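Local structure of hyaluronidase (Thermobaculum terrenum, 5DIY) at residues I82-S87 with E97-K102; Q150-T155 with P159-C164; E410-A415 with V453-Q458. The protein probably hydrolyses the glycosidic bond of O-linked N-acetylglucosamine, as a family 84 glycoside hydrolase (O-GlcNAcase) from a thermophilic bacterium. All blocks are in the same frame, centred on the assembly; numbering follows the deposited sequence.

Contact 1 of 3, residues I82-S87 with E97-K102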
ATOM      1  N   ILE C  82      -0.033 -12.423 -17.423  1.00 27.25           N
ATOM      2  CA  ILE C  82      -1.391 -12.832 -17.767  1.00 27.76           C
ATOM      3  C   ILE C  82      -1.949 -13.617 -16.563  1.00 27.66           C
ATOM      4  O   ILE C  82      -1.196 -14.294 -15.860  1.00 26.67           O
ATOM      5  CB  ILE C  82      -1.395 -13.659 -19.089  1.00 28.47           C
ATOM      6  CG1 ILE C  82      -2.817 -13.902 -19.612  1.00 28.93           C
ATOM      7  CG2 ILE C  82      -0.632 -14.975 -18.954  1.00 28.71           C
ATOM      8  CD1 ILE C  82      -3.408 -12.705 -20.329  1.00 30.45           C
ATOM      9  N   SER C  83      -3.253 -13.491 -16.319  1.00 27.69           N
ATOM     10  CA  SER C  83      -3.926 -14.128 -15.191  1.00 27.83           C
ATOM     11  C   SER C  83      -5.149 -14.896 -15.701  1.00 29.62           C
ATOM     12  O   SER C  83      -6.242 -14.329 -15.781  1.00 30.69           O
ATOM     13  CB  SER C  83      -4.338 -13.077 -14.161  1.00 27.32           C
ATOM     14  OG  SER C  83      -3.206 -12.362 -13.704  1.00 26.96           O
ATOM     15  N   PRO C  84      -4.964 -16.183 -16.072  1.00 30.31           N
ATOM     16  CA  PRO C  84      -6.018 -16.988 -16.686  1.00 30.76           C
ATOM     17  C   PRO C  84      -6.835 -17.868 -15.731  1.00 32.29           C
ATOM     18  O   PRO C  84      -7.765 -18.548 -16.183  1.00 31.65           O
ATOM     19  CB  PRO C  84      -5.222 -17.879 -17.640  1.00 30.74           C
ATOM     20  CG  PRO C  84      -3.973 -18.158 -16.877  1.00 30.58           C
ATOM     21  CD  PRO C  84      -3.674 -16.907 -16.086  1.00 30.23           C
ATOM     22  N   GLY C  85      -6.521 -17.829 -14.436  1.00 32.45           N
ATOM     23  CA  GLY C  85      -7.008 -18.819 -13.481  1.00 32.67           C
ATOM     24  C   GLY C  85      -8.477 -18.782 -13.091  1.00 32.76           C
ATOM     25  O   GLY C  85      -8.947 -19.713 -12.436  1.00 32.79           O
ATOM     26  N   LEU C  86      -9.203 -17.730 -13.464  1.00 32.63           N
ATOM     27  CA  LEU C  86     -10.645 -17.670 -13.184  1.00 33.51           C
ATOM     28  C   LEU C  86     -11.437 -18.621 -14.073  1.00 33.60           C
ATOM     29  O   LEU C  86     -12.467 -19.131 -13.647  1.00 33.84           O
ATOM     30  CB  LEU C  86     -11.199 -16.247 -13.348  1.00 33.17           C
ATOM     31  CG  LEU C  86     -10.618 -15.153 -12.456  1.00 32.71           C
ATOM     32  CD1 LEU C  86     -11.121 -13.789 -12.907  1.00 32.78           C
ATOM     33  CD2 LEU C  86     -10.971 -15.405 -10.999  1.00 32.78           C
ATOM     34  N   SER C  87     -10.965 -18.840 -15.302  1.00 35.41           N
ATOM     35  CA  SER C  87     -11.670 -19.692 -16.279  1.00 35.15           C
ATOM     36  C   SER C  87     -10.806 -20.712 -17.046  1.00 35.16           C
ATOM     37  O   SER C  87     -11.332 -21.419 -17.900  1.00 37.68           O
ATOM     38  CB  SER C  87     -12.408 -18.796 -17.276  1.00 35.21           C
ATOM     39  OG  SER C  87     -11.499 -17.957 -17.969  1.00 35.99           O
ATOM     40  N   GLU C  97      -2.796 -23.199 -26.408  1.00 37.53           N
ATOM     41  CA  GLU C  97      -2.622 -22.517 -27.697  1.00 38.31           C
ATOM     42  C   GLU C  97      -3.146 -21.080 -27.635  1.00 36.55           C
ATOM     43  O   GLU C  97      -2.527 -20.171 -28.184  1.00 35.24           O
ATOM     44  CB  GLU C  97      -3.334 -23.263 -28.838  1.00 39.40           C
ATOM     45  CG  GLU C  97      -2.888 -24.701 -29.098  1.00 40.44           C
ATOM     46  CD  GLU C  97      -1.408 -24.844 -29.394  1.00 42.11           C
ATOM     47  OE1 GLU C  97      -0.817 -23.934 -30.025  1.00 43.92           O
ATOM     48  OE2 GLU C  97      -0.825 -25.876 -28.992  1.00 40.78           O
ATOM     49  N   THR C  98      -4.281 -20.894 -26.960  1.00 35.43           N
ATOM     50  CA  THR C  98      -4.888 -19.575 -26.786  1.00 36.21           C
ATOM     51  C   THR C  98      -3.988 -18.631 -25.969  1.00 35.35           C
ATOM     52  O   THR C  98      -3.815 -17.469 -26.341  1.00 34.33           O
ATOM     53  CB  THR C  98      -6.292 -19.704 -26.152  1.00 36.90           C
ATOM     54  OG1 THR C  98      -7.131 -20.481 -27.022  1.00 37.52           O
ATOM     55  CG2 THR C  98      -6.938 -18.331 -25.907  1.00 36.54           C
ATOM     56  N   LEU C  99      -3.398 -19.131 -24.884  1.00 35.72           N
ATOM     57  CA  LEU C  99      -2.459 -18.329 -24.084  1.00 35.59           C
ATOM     58  C   LEU C  99      -1.215 -17.958 -24.894  1.00 36.03           C
ATOM     59  O   LEU C  99      -0.762 -16.811 -24.848  1.00 36.33           O
ATOM     60  CB  LEU C  99      -2.059 -19.058 -22.798  1.00 36.48           C
ATOM     61  CG  LEU C  99      -1.265 -18.217 -21.775  1.00 36.77           C
ATOM     62  CD1 LEU C  99      -1.771 -18.443 -20.359  1.00 37.65           C
ATOM     63  CD2 LEU C  99       0.232 -18.483 -21.842  1.00 37.51           C
ATOM     64  N   ILE C 100      -0.686 -18.921 -25.651  1.00 35.12           N
ATOM     65  CA  ILE C 100       0.490 -18.689 -26.507  1.00 34.94           C
ATOM     66  C   ILE C 100       0.188 -17.667 -27.608  1.00 35.37           C
ATOM     67  O   ILE C 100       1.052 -16.856 -27.956  1.00 36.71           O
ATOM     68  CB  ILE C 100       1.039 -20.016 -27.105  1.00 34.21           C
ATOM     69  CG1 ILE C 100       1.590 -20.932 -25.995  1.00 33.70           C
ATOM     70  CG2 ILE C 100       2.104 -19.762 -28.172  1.00 34.27           C
ATOM     71  CD1 ILE C 100       2.883 -20.485 -25.338  1.00 33.37           C
ATOM     72  N   ARG C 101      -1.032 -17.700 -28.136  1.00 36.15           N
ATOM     73  CA  ARG C 101      -1.482 -16.717 -29.125  1.00 36.90           C
ATOM     74  C   ARG C 101      -1.540 -15.313 -28.507  1.00 36.62           C
ATOM     75  O   ARG C 101      -1.081 -14.342 -29.111  1.00 37.03           O
ATOM     76  CB  ARG C 101      -2.850 -17.126 -29.676  1.00 39.45           C
ATOM     77  CG  ARG C 101      -3.208 -16.552 -31.041  1.00 41.20           C
ATOM     78  CD  ARG C 101      -4.568 -17.054 -31.538  1.00 41.37           C
ATOM     79  NE  ARG C 101      -4.735 -18.497 -31.327  1.00 41.05           N
ATOM     80  CZ  ARG C 101      -5.628 -19.090 -30.525  1.00 41.29           C
ATOM     81  NH1 ARG C 101      -6.535 -18.400 -29.823  1.00 42.44           N
ATOM     82  NH2 ARG C 101      -5.621 -20.418 -30.430  1.00 41.06           N
ATOM     83  N   LYS C 102      -2.085 -15.222 -27.294  1.00 37.00           N
ATOM     84  CA  LYS C 102      -2.177 -13.954 -26.553  1.00 36.82           C
ATOM     85  C   LYS C 102      -0.811 -13.291 -26.325  1.00 35.94           C
ATOM     86  O   LYS C 102      -0.675 -12.075 -26.500  1.00 35.24           O
ATOM     87  CB  LYS C 102      -2.888 -14.182 -25.205  1.00 36.83           C
ATOM     88  CG  LYS C 102      -3.037 -12.963 -24.306  1.00 37.65           C
ATOM     89  CD  LYS C 102      -3.667 -11.782 -25.028  1.00 37.72           C
ATOM     90  CE  LYS C 102      -4.206 -10.748 -24.049  1.00 38.37           C
ATOM     91  NZ  LYS C 102      -5.448 -11.211 -23.364  1.00 38.44           N
TER
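I82 and L99 lie alongside each other and run in opposite directions, meeting methyl to methyl. The closest pair is I82 CG2 to L99 CD1, at 3.9 Å. The same L99 methyl also touches the ring of P84, with L99 CD1 4.1 Å from P84 CG, so one leucine methyl bridges I82 and P84. L99 has its CG anti to the backbone N (chi1 -170°), which carries the branch away from the helix backbone toward them. Leucine and isoleucine suit a buried place where carbon meets carbon; proline adds a rigid hydrocarbon surface just where the chain leaves the strand.

One turn further along the helix, K102 crosses the other end of I82 obliquely. Its aliphatic part does much of the touching: K102 CG stands 4.0 Å from I82 CD1. The chain bends at chi2 (52°) and again at chi4 (-73°), which also brings K102 NZ within 4.0 Å of that same methyl. This is only van der Waals contact, for the charged end is held elsewhere, by hydrogen bonds to the backbone carbonyls of Y47, W52 and E54 and by a cation-pi contact with Y56. A lysine can be buried here because its long chain supplies apolar surface while its ammonium meets three carbonyl oxygens.

W52 also touches I82 and P84, and L99 continues onto F144 of helix 137-153. The contact folds helix 93-108 back on the end of strand 77-82, one beta-alpha unit of a TIM barrel. The loop that follows the strand and holds P84 leaves the C-terminal end of the barrel, where TIM barrels carry their active sites; the side chains of P84 and the sugar-binding D119 are about 8 Å apart.

Contact 2 of 3, residues Q150-T155 with P159-C164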
ATOM      1  N   GLN C 150       7.942 -25.484 -21.918  1.00 35.05           N
ATOM      2  CA  GLN C 150       8.431 -26.371 -22.978  1.00 36.03           C
ATOM      3  C   GLN C 150       8.101 -25.835 -24.378  1.00 36.14           C
ATOM      4  O   GLN C 150       8.950 -25.886 -25.268  1.00 38.99           O
ATOM      5  CB  GLN C 150       7.913 -27.802 -22.772  1.00 35.61           C
ATOM      6  CG  GLN C 150       8.604 -28.504 -21.611  1.00 35.40           C
ATOM      7  CD  GLN C 150       7.990 -29.839 -21.220  1.00 36.92           C
ATOM      8  OE1 GLN C 150       6.889 -30.197 -21.652  1.00 37.87           O
ATOM      9  NE2 GLN C 150       8.700 -30.580 -20.373  1.00 36.39           N
ATOM     10  N   ARG C 151       6.899 -25.283 -24.554  1.00 36.79           N
ATOM     11  CA  ARG C 151       6.532 -24.611 -25.808  1.00 37.36           C
ATOM     12  C   ARG C 151       7.422 -23.395 -26.096  1.00 39.63           C
ATOM     13  O   ARG C 151       7.919 -23.242 -27.211  1.00 39.69           O
ATOM     14  CB  ARG C 151       5.054 -24.192 -25.800  1.00 37.59           C
ATOM     15  CG  ARG C 151       4.597 -23.368 -27.006  1.00 37.85           C
ATOM     16  CD  ARG C 151       4.747 -24.122 -28.327  1.00 39.01           C
ATOM     17  NE  ARG C 151       3.833 -25.260 -28.374  1.00 39.05           N
ATOM     18  CZ  ARG C 151       2.526 -25.183 -28.618  1.00 39.92           C
ATOM     19  NH1 ARG C 151       1.936 -24.013 -28.869  1.00 41.17           N
ATOM     20  NH2 ARG C 151       1.796 -26.294 -28.610  1.00 40.48           N
ATOM     21  N   LEU C 152       7.613 -22.534 -25.096  1.00 41.81           N
ATOM     22  CA  LEU C 152       8.426 -21.320 -25.267  1.00 42.30           C
ATOM     23  C   LEU C 152       9.903 -21.612 -25.556  1.00 44.21           C
ATOM     24  O   LEU C 152      10.541 -20.855 -26.294  1.00 42.76           O
ATOM     25  CB  LEU C 152       8.304 -20.394 -24.049  1.00 41.51           C
ATOM     26  CG  LEU C 152       6.952 -19.704 -23.838  1.00 41.04           C
ATOM     27  CD1 LEU C 152       6.969 -18.945 -22.518  1.00 41.58           C
ATOM     28  CD2 LEU C 152       6.606 -18.777 -24.997  1.00 40.95           C
ATOM     29  N   GLU C 153      10.444 -22.691 -24.987  1.00 46.93           N
ATOM     30  CA  GLU C 153      11.826 -23.110 -25.288  1.00 50.80           C
ATOM     31  C   GLU C 153      12.014 -23.523 -26.756  1.00 51.97           C
ATOM     32  O   GLU C 153      13.108 -23.377 -27.300  1.00 51.70           O
ATOM     33  CB  GLU C 153      12.285 -24.235 -24.352  1.00 52.75           C
ATOM     34  CG  GLU C 153      12.577 -23.755 -22.934  1.00 53.98           C
ATOM     35  CD  GLU C 153      12.775 -24.879 -21.928  1.00 57.11           C
ATOM     36  OE1 GLU C 153      12.364 -26.033 -22.191  1.00 59.70           O
ATOM     37  OE2 GLU C 153      13.341 -24.603 -20.850  1.00 60.45           O
ATOM     38  N   SER C 154      10.939 -24.018 -27.378  1.00 53.56           N
ATOM     39  CA  SER C 154      10.898 -24.316 -28.816  1.00 54.53           C
ATOM     40  C   SER C 154      10.446 -23.131 -29.701  1.00 54.18           C
ATOM     41  O   SER C 154      10.249 -23.309 -30.903  1.00 55.02           O
ATOM     42  CB  SER C 154       9.964 -25.511 -29.063  1.00 55.61           C
ATOM     43  OG  SER C 154      10.291 -26.606 -28.218  1.00 56.20           O
ATOM     44  N   THR C 155      10.281 -21.941 -29.116  1.00 53.14           N
ATOM     45  CA  THR C 155       9.832 -20.738 -29.837  1.00 52.03           C
ATOM     46  C   THR C 155      10.895 -19.633 -29.833  1.00 52.22           C
ATOM     47  O   THR C 155      11.199 -19.059 -30.884  1.00 53.90           O
ATOM     48  CB  THR C 155       8.536 -20.162 -29.214  1.00 51.43           C
ATOM     49  OG1 THR C 155       7.603 -21.218 -28.964  1.00 50.88           O
ATOM     50  CG2 THR C 155       7.884 -19.127 -30.136  1.00 51.31           C
ATOM     51  N   PRO C 159      13.604 -18.351 -22.638  1.00 43.58           N
ATOM     52  CA  PRO C 159      12.369 -17.848 -22.050  1.00 42.84           C
ATOM     53  C   PRO C 159      12.418 -17.988 -20.536  1.00 41.08           C
ATOM     54  O   PRO C 159      13.149 -18.838 -20.011  1.00 40.48           O
ATOM     55  CB  PRO C 159      11.300 -18.760 -22.649  1.00 42.66           C
ATOM     56  CG  PRO C 159      12.014 -20.043 -22.887  1.00 42.79           C
ATOM     57  CD  PRO C 159      13.405 -19.657 -23.294  1.00 42.62           C
ATOM     58  N   GLN C 160      11.666 -17.134 -19.852  1.00 39.31           N
ATOM     59  CA  GLN C 160      11.577 -17.155 -18.397  1.00 38.98           C
ATOM     60  C   GLN C 160      10.137 -16.962 -17.999  1.00 36.02           C
ATOM     61  O   GLN C 160       9.468 -16.059 -18.509  1.00 36.73           O
ATOM     62  CB  GLN C 160      12.427 -16.043 -17.789  1.00 41.73           C
ATOM     63  CG  GLN C 160      13.910 -16.352 -17.792  1.00 44.52           C
ATOM     64  CD  GLN C 160      14.756 -15.184 -17.338  1.00 48.26           C
ATOM     65  OE1 GLN C 160      14.385 -14.023 -17.520  1.00 51.36           O
ATOM     66  NE2 GLN C 160      15.912 -15.485 -16.755  1.00 50.03           N
ATOM     67  N   ILE C 161       9.668 -17.815 -17.099  1.00 32.02           N
ATOM     68  CA  ILE C 161       8.342 -17.693 -16.538  1.00 31.01           C
ATOM     69  C   ILE C 161       8.477 -17.382 -15.052  1.00 29.11           C
ATOM     70  O   ILE C 161       9.260 -18.008 -14.335  1.00 28.87           O
ATOM     71  CB  ILE C 161       7.487 -18.965 -16.749  1.00 31.46           C
ATOM     72  CG1 ILE C 161       7.231 -19.189 -18.245  1.00 31.89           C
ATOM     73  CG2 ILE C 161       6.146 -18.850 -16.005  1.00 31.57           C
ATOM     74  CD1 ILE C 161       6.674 -20.559 -18.582  1.00 32.26           C
ATOM     75  N   ILE C 162       7.704 -16.399 -14.610  1.00 27.60           N
ATOM     76  CA  ILE C 162       7.484 -16.153 -13.191  1.00 26.98           C
ATOM     77  C   ILE C 162       5.998 -16.420 -12.950  1.00 26.18           C
ATOM     78  O   ILE C 162       5.145 -15.962 -13.708  1.00 25.57           O
ATOM     79  CB  ILE C 162       7.949 -14.740 -12.736  1.00 26.76           C
ATOM     80  CG1 ILE C 162       7.767 -14.579 -11.220  1.00 26.75           C
ATOM     81  CG2 ILE C 162       7.231 -13.619 -13.480  1.00 26.41           C
ATOM     82  CD1 ILE C 162       8.600 -13.469 -10.620  1.00 27.20           C
ATOM     83  N   MET C 163       5.696 -17.217 -11.935  1.00 25.89           N
ATOM     84  CA  MET C 163       4.315 -17.554 -11.631  1.00 26.73           C
ATOM     85  C   MET C 163       3.962 -17.048 -10.245  1.00 26.38           C
ATOM     86  O   MET C 163       4.832 -16.941  -9.378  1.00 27.35           O
ATOM     87  CB  MET C 163       4.064 -19.069 -11.769  1.00 26.91           C
ATOM     88  CG  MET C 163       4.626 -19.964 -10.664  1.00 27.60           C
ATOM     89  SD  MET C 163       3.569 -20.157  -9.203  1.00 28.42           S
ATOM     90  CE  MET C 163       2.207 -21.113  -9.869  1.00 27.74           C
ATOM     91  N   CYS C 164       2.685 -16.726 -10.052  1.00 26.17           N
ATOM     92  CA  CYS C 164       2.152 -16.406  -8.733  1.00 25.50           C
ATOM     93  C   CYS C 164       1.258 -17.562  -8.310  1.00 25.28           C
ATOM     94  O   CYS C 164       0.302 -17.885  -9.015  1.00 25.24           O
ATOM     95  CB  CYS C 164       1.364 -15.096  -8.724  1.00 25.77           C
ATOM     96  SG  CYS C 164       0.910 -14.569  -7.044  1.00 25.07           S
TER
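Apolar contacts carry this junction, and P159 is at their centre. Its ring is set against the last turn of helix 137-153, with P159 CB 3.7 Å from L152 CB, while P159 CG reaches over the backbone and comes within 3.7 Å of E153 N. A proline suits the place: its compact ring can lie flush against a helix backbone, and it has no N-H that would need a partner. Two residues on, inside the strand, I161 extends the apolar seam, with I161 CD1 4.3 Å from L152 CD1. L152 thus meets P159 with its CB and I161 with a branch methyl; beyond these it packs on I100, I103 and L107 of helix 93-108.

At the solvent side the contact is made by the aliphatic part of a charged residue. E153 crosses the proline ring at about a right angle, E153 CG lying 3.8 Å from P159 CG, and its chain runs on extended into an exposed region where a carboxylate is easily accommodated.

Hydrogen bonds do not join the two segments, but they close the end of the helix. T155 OG1 donates to R151 O at 2.7 Å, approaching from above the carbonyl plane (42° out of it), and T155 N binds L152 O. S154 OG adds a weak bond to Q150 O. Small hydroxyl residues suit such a terminus, where they can take up main-chain carbonyls.

Here a helix turns into strand 160-164 through an alpha-beta loop of a TIM barrel, on the side where the strands begin; C164, at the strand's far end, touches the N-acetylglucosamine.

Contact 3 of 3, residues E410-A415 with V453-Q458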
ATOM      1  N   GLU C 410     -19.057  36.610  30.706  1.00 68.80           N
ATOM      2  CA  GLU C 410     -18.829  35.219  31.090  1.00 66.63           C
ATOM      3  C   GLU C 410     -18.544  34.381  29.840  1.00 65.43           C
ATOM      4  O   GLU C 410     -19.186  34.572  28.802  1.00 65.21           O
ATOM      5  CB  GLU C 410     -20.051  34.663  31.843  1.00 65.98           C
ATOM      6  CG  GLU C 410     -19.746  34.034  33.198  1.00 66.20           C
ATOM      7  CD  GLU C 410     -18.630  33.006  33.149  1.00 67.41           C
ATOM      8  OE1 GLU C 410     -18.785  31.980  32.447  1.00 67.17           O
ATOM      9  OE2 GLU C 410     -17.592  33.235  33.809  1.00 66.54           O
ATOM     10  N   SER C 411     -17.593  33.449  29.957  1.00 61.86           N
ATOM     11  CA  SER C 411     -17.119  32.626  28.835  1.00 58.21           C
ATOM     12  C   SER C 411     -17.814  31.257  28.673  1.00 58.09           C
ATOM     13  O   SER C 411     -17.383  30.426  27.857  1.00 51.61           O
ATOM     14  CB  SER C 411     -15.610  32.416  28.980  1.00 57.25           C
ATOM     15  OG  SER C 411     -15.288  31.780  30.203  1.00 53.79           O
ATOM     16  N   LEU C 412     -18.886  31.027  29.433  1.00 58.50           N
ATOM     17  CA  LEU C 412     -19.725  29.835  29.265  1.00 58.82           C
ATOM     18  C   LEU C 412     -20.327  29.778  27.858  1.00 56.89           C
ATOM     19  O   LEU C 412     -20.478  28.692  27.293  1.00 56.05           O
ATOM     20  CB  LEU C 412     -20.849  29.803  30.313  1.00 60.28           C
ATOM     21  CG  LEU C 412     -21.507  28.442  30.566  1.00 61.94           C
ATOM     22  CD1 LEU C 412     -20.538  27.488  31.258  1.00 63.05           C
ATOM     23  CD2 LEU C 412     -22.782  28.599  31.383  1.00 62.74           C
ATOM     24  N   GLN C 413     -20.654  30.948  27.308  1.00 55.99           N
ATOM     25  CA  GLN C 413     -21.184  31.078  25.942  1.00 56.56           C
ATOM     26  C   GLN C 413     -20.202  30.543  24.886  1.00 51.95           C
ATOM     27  O   GLN C 413     -20.595  29.784  23.998  1.00 50.06           O
ATOM     28  CB  GLN C 413     -21.528  32.547  25.636  1.00 60.36           C
ATOM     29  CG  GLN C 413     -22.516  32.746  24.494  1.00 64.69           C
ATOM     30  CD  GLN C 413     -22.814  34.219  24.233  1.00 67.93           C
ATOM     31  OE1 GLN C 413     -21.974  34.941  23.691  1.00 72.41           O
ATOM     32  NE2 GLN C 413     -24.010  34.670  24.613  1.00 68.22           N
ATOM     33  N   LYS C 414     -18.933  30.932  24.998  1.00 46.88           N
ATOM     34  CA  LYS C 414     -17.889  30.454  24.083  1.00 44.88           C
ATOM     35  C   LYS C 414     -17.655  28.940  24.213  1.00 39.85           C
ATOM     36  O   LYS C 414     -17.390  28.277  23.215  1.00 38.27           O
ATOM     37  CB  LYS C 414     -16.574  31.218  24.299  1.00 46.54           C
ATOM     38  CG  LYS C 414     -16.655  32.694  23.929  1.00 49.31           C
ATOM     39  CD  LYS C 414     -15.491  33.503  24.487  1.00 50.85           C
ATOM     40  CE  LYS C 414     -14.278  33.472  23.569  1.00 52.00           C
ATOM     41  NZ  LYS C 414     -13.136  34.234  24.153  1.00 52.71           N
ATOM     42  N   ALA C 415     -17.762  28.408  25.431  1.00 37.29           N
ATOM     43  CA  ALA C 415     -17.633  26.966  25.676  1.00 36.74           C
ATOM     44  C   ALA C 415     -18.803  26.176  25.075  1.00 36.29           C
ATOM     45  O   ALA C 415     -18.584  25.248  24.291  1.00 35.97           O
ATOM     46  CB  ALA C 415     -17.512  26.685  27.166  1.00 36.01           C
ATOM     47  N   VAL C 453     -19.802  17.989  29.316  1.00 35.99           N
ATOM     48  CA  VAL C 453     -21.222  17.745  29.600  1.00 37.21           C
ATOM     49  C   VAL C 453     -21.774  18.597  30.757  1.00 38.32           C
ATOM     50  O   VAL C 453     -22.909  19.078  30.684  1.00 37.39           O
ATOM     51  CB  VAL C 453     -21.520  16.238  29.859  1.00 37.64           C
ATOM     52  CG1 VAL C 453     -20.755  15.692  31.068  1.00 37.94           C
ATOM     53  CG2 VAL C 453     -23.020  15.995  30.026  1.00 38.16           C
ATOM     54  N   SER C 454     -20.974  18.796  31.805  1.00 39.16           N
ATOM     55  CA  SER C 454     -21.474  19.447  33.024  1.00 40.91           C
ATOM     56  C   SER C 454     -21.688  20.966  32.905  1.00 40.64           C
ATOM     57  O   SER C 454     -22.377  21.541  33.752  1.00 40.08           O
ATOM     58  CB  SER C 454     -20.592  19.106  34.238  1.00 41.12           C
ATOM     59  OG  SER C 454     -19.348  19.772  34.186  1.00 42.50           O
ATOM     60  N   ILE C 455     -21.118  21.611  31.883  1.00 40.74           N
ATOM     61  CA  ILE C 455     -21.415  23.030  31.627  1.00 43.98           C
ATOM     62  C   ILE C 455     -22.805  23.241  31.003  1.00 45.87           C
ATOM     63  O   ILE C 455     -23.413  24.290  31.213  1.00 45.37           O
ATOM     64  CB  ILE C 455     -20.320  23.775  30.813  1.00 44.27           C
ATOM     65  CG1 ILE C 455     -20.131  23.203  29.407  1.00 44.69           C
ATOM     66  CG2 ILE C 455     -18.995  23.766  31.572  1.00 44.29           C
ATOM     67  CD1 ILE C 455     -19.397  24.140  28.473  1.00 44.34           C
ATOM     68  N   GLU C 456     -23.304  22.257  30.251  1.00 47.82           N
ATOM     69  CA  GLU C 456     -24.704  22.272  29.804  1.00 48.72           C
ATOM     70  C   GLU C 456     -25.659  22.135  30.980  1.00 46.31           C
ATOM     71  O   GLU C 456     -26.640  22.873  31.071  1.00 45.62           O
ATOM     72  CB  GLU C 456     -24.987  21.169  28.782  1.00 52.92           C
ATOM     73  CG  GLU C 456     -24.464  21.473  27.389  1.00 56.54           C
ATOM     74  CD  GLU C 456     -25.385  20.957  26.299  1.00 60.27           C
ATOM     75  OE1 GLU C 456     -25.688  19.743  26.306  1.00 63.10           O
ATOM     76  OE2 GLU C 456     -25.805  21.764  25.441  1.00 61.81           O
ATOM     77  N   LEU C 457     -25.368  21.191  31.876  1.00 44.49           N
ATOM     78  CA  LEU C 457     -26.117  21.045  33.129  1.00 43.38           C
ATOM     79  C   LEU C 457     -26.074  22.331  33.967  1.00 44.07           C
ATOM     80  O   LEU C 457     -27.089  22.749  34.540  1.00 42.72           O
ATOM     81  CB  LEU C 457     -25.562  19.887  33.966  1.00 42.71           C
ATOM     82  CG  LEU C 457     -25.624  18.465  33.406  1.00 42.76           C
ATOM     83  CD1 LEU C 457     -25.040  17.512  34.434  1.00 43.05           C
ATOM     84  CD2 LEU C 457     -27.043  18.048  33.050  1.00 42.31           C
ATOM     85  N   GLN C 458     -24.887  22.936  34.040  1.00 44.36           N
ATOM     86  CA  GLN C 458     -24.679  24.201  34.758  1.00 45.40           C
ATOM     87  C   GLN C 458     -25.465  25.342  34.116  1.00 45.42           C
ATOM     88  O   GLN C 458     -26.023  26.180  34.823  1.00 44.75           O
ATOM     89  CB  GLN C 458     -23.189  24.558  34.784  1.00 45.84           C
ATOM     90  CG  GLN C 458     -22.820  25.725  35.693  1.00 46.64           C
ATOM     91  CD  GLN C 458     -21.341  26.072  35.636  1.00 46.85           C
ATOM     92  OE1 GLN C 458     -20.631  25.690  34.701  1.00 48.63           O
ATOM     93  NE2 GLN C 458     -20.867  26.799  36.641  1.00 46.94           N
TER
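L412 swings its CG anti to the backbone N (chi1 -161°), which sends its branch out from the first turn of helix 412-428 toward I455. On the other helix, I455 places CG1 between its own backbone N and carbonyl carbon (chi1 63°), the more hindered choice for this branched residue, and that carries CD1 over to A415. The two side chains slide past each other in opposite directions. L412 CD1 comes to rest 3.7 Å from I455 CB and 4.0 Å from I455 CG2, against the branch point.

At the far end of I455 the fit is tight. A415 CB is 3.4 Å from I455 CD1, closer than usual carbon-carbon contact, though at this resolution it is doubtful whether that means real strain. Alanine, with a single methyl, suits this close approach of the isoleucine to the helix; I455 CD1 also lies 4.0 Å from A415 C. I455 is buried further by L396 of helix 373-398.

Q458, one turn beyond I455, crosses L412 at the exposed margin. Its extended chain brings Q458 OE1 to 3.9 Å from L412 CD1, a van der Waals approach, and an amide is well placed where apolar contact gives way to solvent. Ahead of the helix, E410 folds back so that E410 OE1 accepts a bent bond from L412 N (3.2 Å, 138° at the hydrogen), met from above the carboxylate plane. A negative charge by the start of a helix is probably favourable, and the bond engages a backbone N-H of the first turn.

E456 reaches back to helix 412-428, where it makes a salt bridge with R419. The contact is a helix-helix interface in the all-helical region that follows the barrel, where the short helix 453-459 packs on helices 412-428 and 373-398.

In the fold
Contacts 1, 2 and 3 follow one another along the chain without overlap. The first two belong to the eight-stranded parallel barrel, and their centres are about 13 Å apart. They touch directly: E97 OE2 and R151 NH2 form a 2.7 Å salt bridge, and I100 packs on R151, so helices 93-108 and 137-153 are joined side by side outside strands 77-82, 113-117 and 160-164. Contact 3 lies on the opposite side of the chain's centre, about 69 Å from contact 1 and about 75 Å from contact 2 between centres, with nearest atoms about 53 Å away. The protein thus combines a sugar-binding barrel with a long helical region reaching well away from it.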